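Local coordinates for protein RNA-dependent RNA Polymerase (Bombyx mori cytoplasmic polyhedrosis virus, PDB 6TZ0) that transcribes and replicates the viral double-stranded RNA genome as an RNA-directed RNA polymerase, making conservative plus strands and later their complementary minus strands, at residues 789-801 with 820-834. Numbering follows the deposited sequence.
Sequences LRRFTLSVDNKLY and NPDFDSTLMSLILPL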
loop_
_atom_site.group_PDB
_atom_site.type_symbol
_atom_site.label_atom_id
_atom_site.label_comp_id
_atom_site.label_asym_id
_atom_site.label_seq_id
_atom_site.Cartn_x
_atom_site.Cartn_y
_atom_site.Cartn_z
ATOM N N LEU A 789 17.883 -13.552 -23.469
ATOM C CA LEU A 789 16.800 -13.001 -24.287
ATOM C C LEU A 789 16.853 -13.315 -25.785
ATOM O O LEU A 789 16.117 -12.718 -26.564
ATOM C CB LEU A 789 16.716 -11.485 -24.088
ATOM C CG LEU A 789 16.691 -10.970 -22.649
ATOM C CD1 LEU A 789 16.861 -9.461 -22.631
ATOM C CD2 LEU A 789 15.399 -11.360 -21.953
ATOM N N ARG A 790 17.716 -14.236 -26.190
ATOM C CA ARG A 790 17.884 -14.552 -27.609
ATOM C C ARG A 790 16.978 -15.600 -28.278
ATOM O O ARG A 790 17.080 -15.802 -29.485
ATOM C CB ARG A 790 19.348 -14.898 -27.878
ATOM C CG ARG A 790 19.745 -14.788 -29.336
ATOM C CD ARG A 790 21.252 -14.736 -29.478
ATOM N NE ARG A 790 21.656 -14.697 -30.876
ATOM C CZ ARG A 790 22.919 -14.676 -31.280
ATOM N NH1 ARG A 790 23.896 -14.688 -30.388
ATOM N NH2 ARG A 790 23.203 -14.643 -32.571
ATOM N N ARG A 791 16.093 -16.252 -27.531
ATOM C CA ARG A 791 15.255 -17.299 -28.130
ATOM C C ARG A 791 13.781 -16.968 -28.352
ATOM O O ARG A 791 13.087 -16.521 -27.444
ATOM C CB ARG A 791 15.335 -18.574 -27.294
ATOM C CG ARG A 791 16.696 -19.238 -27.288
ATOM C CD ARG A 791 16.554 -20.689 -26.872
ATOM N NE ARG A 791 15.516 -21.353 -27.652
ATOM C CZ ARG A 791 15.331 -22.667 -27.683
ATOM N NH1 ARG A 791 14.363 -23.182 -28.425
ATOM N NH2 ARG A 791 16.118 -23.465 -26.976
ATOM N N PHE A 792 13.322 -17.180 -29.583
ATOM C CA PHE A 792 11.929 -16.949 -29.945
ATOM C C PHE A 792 11.331 -18.123 -30.735
ATOM O O PHE A 792 11.881 -18.516 -31.761
ATOM C CB PHE A 792 11.836 -15.662 -30.766
ATOM C CG PHE A 792 10.449 -15.101 -30.874
ATOM C CD1 PHE A 792 9.816 -14.568 -29.766
ATOM C CD2 PHE A 792 9.789 -15.081 -32.090
ATOM C CE1 PHE A 792 8.542 -14.045 -29.864
ATOM C CE2 PHE A 792 8.517 -14.557 -32.195
ATOM C CZ PHE A 792 7.892 -14.038 -31.080
ATOM N N THR A 793 10.207 -18.669 -30.275
ATOM C CA THR A 793 9.527 -19.744 -30.981
ATOM C C THR A 793 8.166 -19.252 -31.434
ATOM O O THR A 793 7.457 -18.586 -30.673
ATOM C CB THR A 793 9.370 -20.980 -30.096
ATOM O OG1 THR A 793 8.581 -20.646 -28.948
ATOM C CG2 THR A 793 10.728 -21.483 -29.647
ATOM N N LEU A 794 7.804 -19.570 -32.669
ATOM C CA LEU A 794 6.551 -19.102 -33.230
ATOM C C LEU A 794 5.915 -20.208 -34.054
ATOM O O LEU A 794 6.590 -20.867 -34.849
ATOM C CB LEU A 794 6.770 -17.847 -34.082
ATOM C CG LEU A 794 5.510 -17.188 -34.632
ATOM C CD1 LEU A 794 4.586 -16.804 -33.496
ATOM C CD2 LEU A 794 5.874 -15.966 -35.455
ATOM N N SER A 795 4.616 -20.411 -33.850
ATOM C CA SER A 795 3.873 -21.418 -34.591
ATOM C C SER A 795 3.673 -20.955 -36.024
ATOM O O SER A 795 3.284 -19.812 -36.268
ATOM C CB SER A 795 2.532 -21.700 -33.917
ATOM O OG SER A 795 1.720 -20.542 -33.884
ATOM N N VAL A 796 3.984 -21.829 -36.973
ATOM C CA VAL A 796 3.937 -21.501 -38.389
ATOM C C VAL A 796 3.132 -22.577 -39.110
ATOM O O VAL A 796 3.129 -23.746 -38.715
ATOM C CB VAL A 796 5.359 -21.362 -38.984
ATOM C CG1 VAL A 796 6.073 -20.149 -38.409
ATOM C CG2 VAL A 796 6.173 -22.581 -38.657
ATOM N N ASP A 797 2.442 -22.172 -40.171
ATOM C CA ASP A 797 1.506 -23.054 -40.852
ATOM C C ASP A 797 2.258 -24.061 -41.719
ATOM O O ASP A 797 3.378 -23.808 -42.167
ATOM C CB ASP A 797 0.535 -22.229 -41.699
ATOM C CG ASP A 797 -0.712 -23.001 -42.092
ATOM O OD1 ASP A 797 -0.830 -24.192 -41.734
ATOM O OD2 ASP A 797 -1.585 -22.406 -42.757
ATOM N N ASN A 798 1.625 -25.215 -41.953
ATOM C CA ASN A 798 2.303 -26.328 -42.618
ATOM C C ASN A 798 2.461 -26.101 -44.112
ATOM O O ASN A 798 3.520 -26.395 -44.676
ATOM C CB ASN A 798 1.548 -27.629 -42.379
ATOM C CG ASN A 798 1.675 -28.112 -40.970
ATOM O OD1 ASN A 798 2.745 -28.022 -40.369
ATOM N ND2 ASN A 798 0.589 -28.641 -40.423
ATOM N N LYS A 799 1.413 -25.609 -44.775
ATOM C CA LYS A 799 1.529 -25.288 -46.192
ATOM C C LYS A 799 2.429 -24.076 -46.400
ATOM O O LYS A 799 3.090 -23.953 -47.439
ATOM C CB LYS A 799 0.134 -25.056 -46.783
ATOM C CG LYS A 799 0.104 -24.829 -48.286
ATOM C CD LYS A 799 0.550 -26.085 -49.023
ATOM C CE LYS A 799 0.472 -25.907 -50.529
ATOM N NZ LYS A 799 1.458 -24.900 -51.010
ATOM N N LEU A 800 2.506 -23.207 -45.395
ATOM C CA LEU A 800 3.290 -21.984 -45.426
ATOM C C LEU A 800 4.631 -22.133 -44.711
ATOM O O LEU A 800 5.245 -21.128 -44.350
ATOM C CB LEU A 800 2.476 -20.845 -44.805
ATOM C CG LEU A 800 1.401 -20.082 -45.596
ATOM C CD1 LEU A 800 0.190 -20.917 -45.981
ATOM C CD2 LEU A 800 0.925 -18.927 -44.754
ATOM N N TYR A 801 5.100 -23.367 -44.510
ATOM C CA TYR A 801 6.288 -23.622 -43.694
ATOM C C TYR A 801 7.575 -23.341 -44.465
ATOM O O TYR A 801 8.421 -22.553 -44.024
ATOM C CB TYR A 801 6.272 -25.076 -43.214
ATOM C CG TYR A 801 7.333 -25.430 -42.198
ATOM C CD1 TYR A 801 7.132 -25.179 -40.854
ATOM C CD2 TYR A 801 8.535 -26.014 -42.581
ATOM C CE1 TYR A 801 8.090 -25.494 -39.911
ATOM C CE2 TYR A 801 9.502 -26.336 -41.645
ATOM C CZ TYR A 801 9.272 -26.071 -40.312
ATOM O OH TYR A 801 10.224 -26.385 -39.372
ATOM N N ASN A 820 5.156 -32.693 -38.497
ATOM C CA ASN A 820 4.091 -32.666 -37.490
ATOM C C ASN A 820 2.940 -33.559 -37.946
ATOM O O ASN A 820 1.952 -33.099 -38.533
ATOM C CB ASN A 820 3.617 -31.239 -37.199
ATOM C CG ASN A 820 3.335 -30.438 -38.453
ATOM O OD1 ASN A 820 3.571 -30.897 -39.570
ATOM N ND2 ASN A 820 2.767 -29.258 -38.271
ATOM N N PRO A 821 3.037 -34.869 -37.695
ATOM C CA PRO A 821 1.968 -35.766 -38.164
ATOM C C PRO A 821 0.700 -35.663 -37.339
ATOM O O PRO A 821 -0.404 -35.718 -37.894
ATOM C CB PRO A 821 2.604 -37.160 -38.041
ATOM C CG PRO A 821 4.081 -36.914 -37.948
ATOM C CD PRO A 821 4.201 -35.623 -37.202
ATOM N N ASP A 822 0.832 -35.493 -36.025
ATOM C CA ASP A 822 -0.316 -35.602 -35.135
ATOM C C ASP A 822 -1.184 -34.350 -35.160
ATOM O O ASP A 822 -2.408 -34.439 -35.016
ATOM C CB ASP A 822 0.162 -35.892 -33.713
ATOM C CG ASP A 822 0.796 -37.265 -33.580
ATOM O OD1 ASP A 822 0.430 -38.171 -34.358
ATOM O OD2 ASP A 822 1.656 -37.441 -32.692
ATOM N N PHE A 823 -0.575 -33.182 -35.345
ATOM C CA PHE A 823 -1.284 -31.918 -35.249
ATOM C C PHE A 823 -0.934 -31.030 -36.432
ATOM O O PHE A 823 -0.096 -31.369 -37.271
ATOM C CB PHE A 823 -0.950 -31.195 -33.941
ATOM C CG PHE A 823 -1.406 -31.925 -32.716
ATOM C CD1 PHE A 823 -2.716 -31.813 -32.271
ATOM C CD2 PHE A 823 -0.528 -32.731 -32.012
ATOM C CE1 PHE A 823 -3.137 -32.488 -31.139
ATOM C CE2 PHE A 823 -0.941 -33.410 -30.883
ATOM C CZ PHE A 823 -2.249 -33.287 -30.445
ATOM N N ASP A 824 -1.603 -29.885 -36.491
ATOM C CA ASP A 824 -1.342 -28.862 -37.487
ATOM C C ASP A 824 -0.556 -27.714 -36.855
ATOM O O ASP A 824 -0.606 -27.496 -35.641
ATOM C CB ASP A 824 -2.663 -28.354 -38.073
ATOM C CG ASP A 824 -2.482 -27.514 -39.331
ATOM O OD1 ASP A 824 -1.335 -27.329 -39.789
ATOM O OD2 ASP A 824 -3.502 -27.027 -39.860
ATOM N N SER A 825 0.174 -26.986 -37.709
ATOM C CA SER A 825 0.884 -25.740 -37.387
ATOM C C SER A 825 1.928 -25.949 -36.284
ATOM O O SER A 825 1.779 -25.495 -35.148
ATOM C CB SER A 825 -0.089 -24.612 -37.013
ATOM O OG SER A 825 -0.694 -24.830 -35.751
ATOM N N THR A 826 2.978 -26.686 -36.643
ATOM C CA THR A 826 4.126 -26.827 -35.757
ATOM C C THR A 826 4.859 -25.496 -35.602
ATOM O O THR A 826 4.709 -24.568 -36.400
ATOM C CB THR A 826 5.096 -27.891 -36.274
ATOM O OG1 THR A 826 6.162 -28.070 -35.333
ATOM C CG2 THR A 826 5.672 -27.494 -37.626
ATOM N N LEU A 827 5.668 -25.415 -34.555
ATOM C CA LEU A 827 6.318 -24.167 -34.196
ATOM C C LEU A 827 7.771 -24.158 -34.653
ATOM O O LEU A 827 8.470 -25.170 -34.595
ATOM C CB LEU A 827 6.204 -23.913 -32.687
ATOM C CG LEU A 827 6.734 -24.881 -31.627
ATOM C CD1 LEU A 827 8.157 -24.551 -31.197
ATOM C CD2 LEU A 827 5.802 -24.883 -30.428
ATOM N N MET A 828 8.210 -22.992 -35.113
ATOM C CA MET A 828 9.541 -22.800 -35.665
ATOM C C MET A 828 10.373 -21.970 -34.699
ATOM O O MET A 828 9.902 -20.959 -34.171
ATOM C CB MET A 828 9.462 -22.105 -37.024
ATOM C CG MET A 828 10.757 -22.038 -37.797
ATOM S SD MET A 828 10.546 -21.101 -39.325
ATOM C CE MET A 828 9.628 -22.237 -40.347
ATOM N N SER A 829 11.606 -22.404 -34.469
ATOM C CA SER A 829 12.517 -21.729 -33.554
ATOM C C SER A 829 13.409 -20.782 -34.347
ATOM O O SER A 829 14.184 -21.225 -35.200
ATOM C CB SER A 829 13.357 -22.748 -32.785
ATOM O OG SER A 829 14.280 -22.110 -31.922
ATOM N N LEU A 830 13.294 -19.485 -34.076
ATOM C CA LEU A 830 14.214 -18.508 -34.637
ATOM C C LEU A 830 14.931 -17.780 -33.515
ATOM O O LEU A 830 14.335 -17.456 -32.485
ATOM C CB LEU A 830 13.521 -17.485 -35.564
ATOM C CG LEU A 830 12.546 -16.414 -35.073
ATOM C CD1 LEU A 830 12.572 -15.242 -36.022
ATOM C CD2 LEU A 830 11.144 -16.972 -35.043
ATOM N N ILE A 831 16.218 -17.541 -33.715
ATOM C CA ILE A 831 17.037 -16.800 -32.769
ATOM C C ILE A 831 17.444 -15.483 -33.417
ATOM O O ILE A 831 17.849 -15.447 -34.587
ATOM C CB ILE A 831 18.242 -17.634 -32.297
ATOM C CG1 ILE A 831 19.054 -18.162 -33.471
ATOM C CG2 ILE A 831 17.766 -18.815 -31.472
ATOM C CD1 ILE A 831 20.323 -18.804 -33.070
ATOM N N LEU A 832 17.267 -14.404 -32.687
ATOM C CA LEU A 832 17.537 -13.081 -33.213
ATOM C C LEU A 832 19.039 -12.810 -33.248
ATOM O O LEU A 832 19.791 -13.363 -32.442
ATOM C CB LEU A 832 16.795 -12.036 -32.380
ATOM C CG LEU A 832 16.848 -12.045 -30.850
ATOM C CD1 LEU A 832 18.030 -11.278 -30.271
ATOM C CD2 LEU A 832 15.539 -11.501 -30.311
ATOM N N PRO A 833 19.509 -12.008 -34.203
ATOM C CA PRO A 833 20.937 -11.686 -34.249
ATOM C C PRO A 833 21.324 -10.733 -33.132
ATOM O O PRO A 833 20.481 -10.095 -32.499
ATOM C CB PRO A 833 21.109 -11.030 -35.621
ATOM C CG PRO A 833 19.776 -10.465 -35.928
ATOM C CD PRO A 833 18.785 -11.424 -35.347
ATOM N N LEU A 834 22.636 -10.636 -32.895
ATOM C CA LEU A 834 23.121 -9.753 -31.843
ATOM C C LEU A 834 23.004 -8.282 -32.209
ATOM O O LEU A 834 23.113 -7.432 -31.322
ATOM C CB LEU A 834 24.574 -10.055 -31.488
ATOM C CG LEU A 834 24.895 -11.350 -30.766
ATOM C CD1 LEU A 834 26.371 -11.392 -30.482
ATOM C CD2 LEU A 834 24.106 -11.426 -29.498
#
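Phe-792 and Leu-830 pair through both backbone hydrogen bonds, Phe-792 N to Leu-830 O and Leu-830 N to Phe-792 O (2.9 Å). Their side chains lie alongside each other on the buried face, where Leu-830 CD2 meets the edge of the phenyl ring in its plane, 3.8 Å from Phe-792 CD2. Leu-794 and Met-828 form the next hydrogen-bonded pair; the bond from Met-828 N to Leu-794 O is nearly straight (174°), although the donor lies above the carbonyl plane. The side chains of Met-828 and Val-796 cross at about a right angle, Met-828 CB against Val-796 CG2 (3.7 Å). With CG anti to the backbone N (chi1 -171°) and the chain bent only at its last torsion, Met-828 carries CE over one face of the Tyr-801 ring, a CH-pi contact 3.9 Å from the centroid. The Tyr-801 hydroxyl is bonded to the backbone N of Tyr-817. Strand 827-831 is the middle of a three-stranded antiparallel sheet, flanked by 791-795 and 813-815; Leu-814 of the latter touches both Met-828 and Leu-830. Beyond the strands, the extended Arg-790 side chain runs across to Leu-832 O, which its NE grips at 2.8 Å, the oxygen tilted out of the guanidinium plane, while Leu-834 CD2 covers one guanidinium face. On the face carrying Arg-791, Thr-793, Ser-795 and Leu-827 the packing is looser and more open to solvent, although Ile-831 there is buried against helix 20-35. Thr-793 CB meets Leu-827 CD1, and the bent side chain of Arg-791 brings NH1 no nearer than 3.7 Å to Ser-829 OG. Arg-791 binds ATP in another structure of this polymerase, as does nearby Arg-147; none is bound here. At the loop end, Asp-797 OD1 accepts the Asn-798 backbone N-H, near the like-charged Asp-824.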